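Local coordinates for protein glutathione S-transferase (Natrialba magadii ATCC 43099, PDB 6GZF) that probably acts as a glutathione transferase of the Xi class, a group linked to glutathionyl-hydroquinone reductase activity, at residues Ala212-Ala217 with Val248-Val253; Gly216-Trp221 with Gln263-Phe268. One frame throughout, in Å; residues are numbered along the deposited sequence.

Interaction 1 of 2, residues Ala212-Ala217 with Val248-Val253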
loop_
_atom_site.group_PDB
_atom_site.type_symbol
_atom_site.label_atom_id
_atom_site.label_comp_id
_atom_site.label_asym_id
_atom_site.label_seq_id
_atom_site.Cartn_x
_atom_site.Cartn_y
_atom_site.Cartn_z
ATOM N N ALA A 212 -12.444 0.179 8.774
ATOM C CA ALA A 212 -13.367 1.151 9.350
ATOM C C ALA A 212 -13.170 1.280 10.857
ATOM O O ALA A 212 -13.082 2.387 11.387
ATOM C CB ALA A 212 -14.804 0.768 9.037
ATOM N N GLU A 213 -13.095 0.141 11.540
ATOM C CA GLU A 213 -12.900 0.123 12.986
ATOM C C GLU A 213 -11.533 0.672 13.379
ATOM O O GLU A 213 -11.399 1.358 14.393
ATOM C CB GLU A 213 -13.063 -1.299 13.527
ATOM C CG GLU A 213 -14.505 -1.741 13.699
ATOM C CD GLU A 213 -14.887 -1.915 15.156
ATOM O OE1 GLU A 213 -13.977 -1.964 16.010
ATOM O OE2 GLU A 213 -16.099 -2.004 15.450
ATOM N N LEU A 214 -10.524 0.368 12.568
ATOM C CA LEU A 214 -9.152 0.781 12.841
ATOM C C LEU A 214 -8.994 2.297 12.870
ATOM O O LEU A 214 -8.591 2.868 13.883
ATOM C CB LEU A 214 -8.204 0.183 11.799
ATOM C CG LEU A 214 -6.760 0.691 11.741
ATOM C CD1 LEU A 214 -6.052 0.514 13.077
ATOM C CD2 LEU A 214 -6.003 -0.021 10.633
ATOM N N PHE A 215 -9.309 2.946 11.753
ATOM C CA PHE A 215 -9.138 4.389 11.640
ATOM C C PHE A 215 -10.171 5.143 12.470
ATOM O O PHE A 215 -9.987 6.318 12.789
ATOM C CB PHE A 215 -9.209 4.817 10.175
ATOM C CG PHE A 215 -7.963 4.502 9.400
ATOM C CD1 PHE A 215 -6.913 5.404 9.356
ATOM C CD2 PHE A 215 -7.833 3.296 8.732
ATOM C CE1 PHE A 215 -5.760 5.115 8.650
ATOM C CE2 PHE A 215 -6.682 3.000 8.025
ATOM C CZ PHE A 215 -5.644 3.912 7.984
ATOM N N GLY A 216 -11.256 4.461 12.819
ATOM C CA GLY A 216 -12.221 5.011 13.750
ATOM C C GLY A 216 -11.606 5.066 15.133
ATOM O O GLY A 216 -11.732 6.063 15.845
ATOM N N ALA A 217 -10.924 3.987 15.506
ATOM C CA ALA A 217 -10.243 3.905 16.793
ATOM C C ALA A 217 -9.090 4.900 16.874
ATOM O O ALA A 217 -8.870 5.525 17.912
ATOM C CB ALA A 217 -9.740 2.490 17.036
ATOM N N VAL A 248 4.444 2.616 15.267
ATOM C CA VAL A 248 5.803 2.728 14.749
ATOM C C VAL A 248 5.974 1.939 13.448
ATOM O O VAL A 248 6.898 2.192 12.675
ATOM C CB VAL A 248 6.842 2.246 15.795
ATOM C CG1 VAL A 248 6.847 0.726 15.891
ATOM C CG2 VAL A 248 8.232 2.769 15.460
ATOM N N ARG A 249 5.067 1.001 13.201
ATOM C CA ARG A 249 5.144 0.153 12.015
ATOM C C ARG A 249 4.074 0.494 10.982
ATOM O O ARG A 249 3.997 -0.138 9.929
ATOM C CB ARG A 249 5.015 -1.319 12.410
ATOM C CG ARG A 249 6.185 -1.858 13.206
ATOM C CD ARG A 249 5.917 -3.274 13.687
ATOM N NE ARG A 249 7.133 -3.923 14.166
ATOM C CZ ARG A 249 7.640 -3.757 15.383
ATOM N NH1 ARG A 249 7.038 -2.954 16.251
ATOM N NH2 ARG A 249 8.751 -4.387 15.731
ATOM N N PHE A 250 3.259 1.498 11.283
ATOM C CA PHE A 250 2.077 1.783 10.476
ATOM C C PHE A 250 2.407 2.374 9.106
ATOM O O PHE A 250 1.949 1.867 8.083
ATOM C CB PHE A 250 1.143 2.730 11.233
ATOM C CG PHE A 250 -0.281 2.704 10.742
ATOM C CD1 PHE A 250 -0.650 3.387 9.596
ATOM C CD2 PHE A 250 -1.250 1.999 11.434
ATOM C CE1 PHE A 250 -1.957 3.362 9.147
ATOM C CE2 PHE A 250 -2.558 1.971 10.990
ATOM C CZ PHE A 250 -2.911 2.653 9.846
ATOM N N ASP A 251 3.196 3.443 9.088
ATOM C CA ASP A 251 3.432 4.192 7.855
ATOM C C ASP A 251 4.466 3.547 6.935
ATOM O O ASP A 251 4.529 3.871 5.750
ATOM C CB ASP A 251 3.860 5.623 8.189
ATOM C CG ASP A 251 2.724 6.447 8.763
ATOM O OD1 ASP A 251 1.681 5.854 9.110
ATOM O OD2 ASP A 251 2.871 7.683 8.864
ATOM N N ASN A 252 5.272 2.638 7.472
ATOM C CA ASN A 252 6.271 1.946 6.665
ATOM C C ASN A 252 5.784 0.584 6.180
ATOM O O ASN A 252 6.276 0.061 5.181
ATOM C CB ASN A 252 7.575 1.775 7.450
ATOM C CG ASN A 252 8.530 2.941 7.258
ATOM O OD1 ASN A 252 8.529 3.893 8.038
ATOM N ND2 ASN A 252 9.352 2.867 6.217
ATOM N N VAL A 253 4.818 0.011 6.891
ATOM C CA VAL A 253 4.353 -1.338 6.588
ATOM C C VAL A 253 2.832 -1.448 6.476
ATOM O O VAL A 253 2.304 -1.731 5.401
ATOM C CB VAL A 253 4.836 -2.343 7.653
ATOM C CG1 VAL A 253 4.200 -3.702 7.427
ATOM C CG2 VAL A 253 6.352 -2.448 7.641
#

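Interaction 2 of 2, residues Gly216-Trp221 with Gln263-Phe268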
loop_
_atom_site.group_PDB
_atom_site.type_symbol
_atom_site.label_atom_id
_atom_site.label_comp_id
_atom_site.label_asym_id
_atom_site.label_seq_id
_atom_site.Cartn_x
_atom_site.Cartn_y
_atom_site.Cartn_z
ATOM N N GLY A 216 -11.256 4.461 12.819
ATOM C CA GLY A 216 -12.221 5.011 13.750
ATOM C C GLY A 216 -11.606 5.066 15.133
ATOM O O GLY A 216 -11.732 6.063 15.845
ATOM N N ALA A 217 -10.924 3.987 15.506
ATOM C CA ALA A 217 -10.243 3.905 16.793
ATOM C C ALA A 217 -9.090 4.900 16.874
ATOM O O ALA A 217 -8.870 5.525 17.912
ATOM C CB ALA A 217 -9.740 2.490 17.036
ATOM N N LEU A 218 -8.358 5.040 15.773
ATOM C CA LEU A 218 -7.226 5.958 15.712
ATOM C C LEU A 218 -7.679 7.409 15.841
ATOM O O LEU A 218 -6.993 8.230 16.453
ATOM C CB LEU A 218 -6.450 5.763 14.408
ATOM C CG LEU A 218 -5.653 4.463 14.294
ATOM C CD1 LEU A 218 -5.091 4.298 12.891
ATOM C CD2 LEU A 218 -4.538 4.431 15.331
ATOM N N ALA A 219 -8.834 7.719 15.264
ATOM C CA ALA A 219 -9.381 9.069 15.325
ATOM C C ALA A 219 -9.842 9.407 16.739
ATOM O O ALA A 219 -9.751 10.556 17.172
ATOM C CB ALA A 219 -10.527 9.224 14.341
ATOM N N HIS A 220 -10.337 8.401 17.452
ATOM C CA HIS A 220 -10.800 8.590 18.822
ATOM C C HIS A 220 -9.647 8.966 19.743
ATOM O O HIS A 220 -9.707 9.975 20.446
ATOM C CB HIS A 220 -11.489 7.325 19.341
ATOM C CG HIS A 220 -11.632 7.285 20.830
ATOM N ND1 HIS A 220 -12.256 8.284 21.547
ATOM C CD2 HIS A 220 -11.226 6.368 21.740
ATOM C CE1 HIS A 220 -12.230 7.982 22.832
ATOM N NE2 HIS A 220 -11.612 6.824 22.977
ATOM N N TRP A 221 -8.595 8.155 19.728
ATOM C CA TRP A 221 -7.443 8.385 20.591
ATOM C C TRP A 221 -6.651 9.614 20.160
ATOM O O TRP A 221 -5.863 10.153 20.934
ATOM C CB TRP A 221 -6.536 7.154 20.616
ATOM C CG TRP A 221 -7.159 5.979 21.306
ATOM C CD1 TRP A 221 -7.558 4.808 20.733
ATOM C CD2 TRP A 221 -7.469 5.870 22.700
ATOM N NE1 TRP A 221 -8.091 3.972 21.684
ATOM C CE2 TRP A 221 -8.049 4.600 22.900
ATOM C CE3 TRP A 221 -7.311 6.720 23.799
ATOM C CZ2 TRP A 221 -8.469 4.162 24.154
ATOM C CZ3 TRP A 221 -7.729 6.283 25.043
ATOM C CH2 TRP A 221 -8.302 5.015 25.209
ATOM N N GLN A 263 -5.238 6.964 5.969
ATOM C CA GLN A 263 -4.438 8.119 6.356
ATOM C C GLN A 263 -3.116 7.707 6.994
ATOM O O GLN A 263 -3.047 6.709 7.713
ATOM C CB GLN A 263 -5.227 9.010 7.321
ATOM C CG GLN A 263 -4.577 10.354 7.602
ATOM C CD GLN A 263 -5.345 11.178 8.616
ATOM O OE1 GLN A 263 -6.514 11.503 8.414
ATOM N NE2 GLN A 263 -4.686 11.525 9.716
ATOM N N TYR A 264 -2.067 8.473 6.713
ATOM C CA TYR A 264 -0.795 8.322 7.407
ATOM C C TYR A 264 -0.982 8.603 8.892
ATOM O O TYR A 264 -1.825 9.414 9.273
ATOM C CB TYR A 264 0.260 9.272 6.832
ATOM C CG TYR A 264 1.051 8.733 5.661
ATOM C CD1 TYR A 264 1.505 7.420 5.644
ATOM C CD2 TYR A 264 1.360 9.548 4.579
ATOM C CE1 TYR A 264 2.237 6.932 4.575
ATOM C CE2 TYR A 264 2.090 9.069 3.507
ATOM C CZ TYR A 264 2.526 7.761 3.510
ATOM O OH TYR A 264 3.253 7.285 2.442
ATOM N N ILE A 265 -0.198 7.934 9.730
ATOM C CA ILE A 265 -0.165 8.270 11.148
ATOM C C ILE A 265 0.424 9.668 11.302
ATOM O O ILE A 265 0.007 10.445 12.163
ATOM C CB ILE A 265 0.651 7.246 11.961
ATOM C CG1 ILE A 265 -0.110 5.925 12.060
ATOM C CG2 ILE A 265 0.946 7.769 13.358
ATOM C CD1 ILE A 265 -1.429 6.032 12.794
ATOM N N ARG A 266 1.375 9.995 10.431
ATOM C CA ARG A 266 2.042 11.292 10.472
ATOM C C ARG A 266 1.115 12.432 10.051
ATOM O O ARG A 266 1.450 13.603 10.222
ATOM C CB ARG A 266 3.289 11.282 9.583
ATOM C CG ARG A 266 3.006 11.418 8.095
ATOM C CD ARG A 266 4.299 11.558 7.307
ATOM N NE ARG A 266 4.066 11.619 5.866
ATOM C CZ ARG A 266 5.034 11.660 4.956
ATOM N NH1 ARG A 266 6.304 11.647 5.336
ATOM N NH2 ARG A 266 4.733 11.714 3.666
ATOM N N GLU A 267 -0.047 12.089 9.504
ATOM C CA GLU A 267 -1.022 13.095 9.099
ATOM C C GLU A 267 -1.962 13.464 10.245
ATOM O O GLU A 267 -2.648 14.485 10.187
ATOM C CB GLU A 267 -1.829 12.610 7.894
ATOM C CG GLU A 267 -1.079 12.685 6.576
ATOM C CD GLU A 267 -1.973 12.421 5.379
ATOM O OE1 GLU A 267 -2.472 11.283 5.247
ATOM O OE2 GLU A 267 -2.178 13.353 4.573
ATOM N N PHE A 268 -1.991 12.633 11.283
ATOM C CA PHE A 268 -2.787 12.930 12.471
ATOM C C PHE A 268 -2.174 14.083 13.260
ATOM O O PHE A 268 -0.956 14.157 13.425
ATOM C CB PHE A 268 -2.921 11.692 13.361
ATOM C CG PHE A 268 -3.932 10.696 12.869
ATOM C CD1 PHE A 268 -5.270 10.827 13.205
ATOM C CD2 PHE A 268 -3.548 9.625 12.078
ATOM C CE1 PHE A 268 -6.205 9.914 12.759
ATOM C CE2 PHE A 268 -4.480 8.708 11.628
ATOM C CZ PHE A 268 -5.810 8.853 11.969
#

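Interaction 1 of 2, residues Ala212-Ala217 with Val248-Val253
The F250 side chain heads toward the helix carrying L214 and F215, and both meet the far rim of its ring. The nearest pair is F215 CZ with F250 CZ, 3.5 Å apart. F215 CZ lies in the plane of the F250 ring, at its edge. Seen from F215 the approach is oblique. The two ring planes are almost perpendicular, at 88°, and their centroids are 5.7 Å apart. F215 CE1 also sits 4.0 Å from F250 CZ. L214 reaches the neighbouring corner of the rim, with CD2 4.0 Å from F250 CE2 and close to the ring plane. The leucine and the F250 side chain come from opposite directions. CG of F250 is anti to the backbone N (chi1 -159°), which carries the ring toward helix 204-224; the nearest CA atoms of the two segments, L214 CA and F250 CA, are 11.5 Å apart. The contact lies in the helical C-terminal domain of the glutathione transferase fold, where the long helix 204-224 packs beside the short helix 250-254. F215 leaves its backbone in a direction that does not aim at F250, but with CG anti to the carbonyl carbon (chi1 -76°) the end of its ring swings nearer. The contact is buried and wholly apolar. V195 of helix 194-199 touches both L214 and F250, and I191 of helix 177-192 also packs on L214. Shortening F250 to an alanine is likely to open a gap between the two helices and take from L214 CD2 and F215 CZ the ring they meet here. The F250 side chain also lies about 4 Å from that of Y254, which is predicted to lower the pKa of the predicted active-site cysteine, C64.

Interaction 2 of 2, residues Gly216-Trp221 with Gln263-Phe268
E267 OE1 is gripped twice. It accepts a hydrogen bond from Y264 N (3.2 Å) on its anti lone pair. Its other partner lies outside this chain: R266 of the second subunit, whose NH2 makes a salt bridge to it. The first bond draws together the turn at 263-268, which in the helical C-terminal domain of the glutathione transferase fold links helix 250-254 to helix 271-279. The second ties the same turn to the dimer partner. The turn packs on helix 204-224 through I265 and F268. L218 carries most of the contact on the helix. Its CB sits 4.0 Å from F268 CZ, while its CD1 reaches I265 CD1 at 4.1 Å. The side chains of L218 and I265 cross at about a right angle. I265 does not start toward the helix; with CG1 anti to the carbonyl carbon (chi1 -72°) and a further bend at chi2 (-63°), its CD1 is brought to L218. F268 points toward the helix, and L218 CB and A219 CA both meet its ring obliquely. Within the turn, Q263 NE2 lies 3.2 Å above the plane of the F268 ring, over its centre. On the helix side, F268 CE1 lies 4.2 Å from A219 CA.

How the interactions relate
Along the chain, helix 204-224 comes first and supplies one side of both contacts, sharing G216 and A217. Interaction 1 closes the loop from this helix to 248-253. Interaction 2 closes a longer one, to 263-268. Because its first segment starts later and its second ends later, the two loops interleave and neither nests in the other. Their second segments are also joined directly. D251 OD1 probably accepts a hydrogen bond from I265 N, and D251 OD2 one from R266 N. The F250 ring packs on I265, and F215 touches the backbone of Q263. Helix 204-224, helix 250-254 and the dimer-facing turn before helix 271-279 are thus tied together.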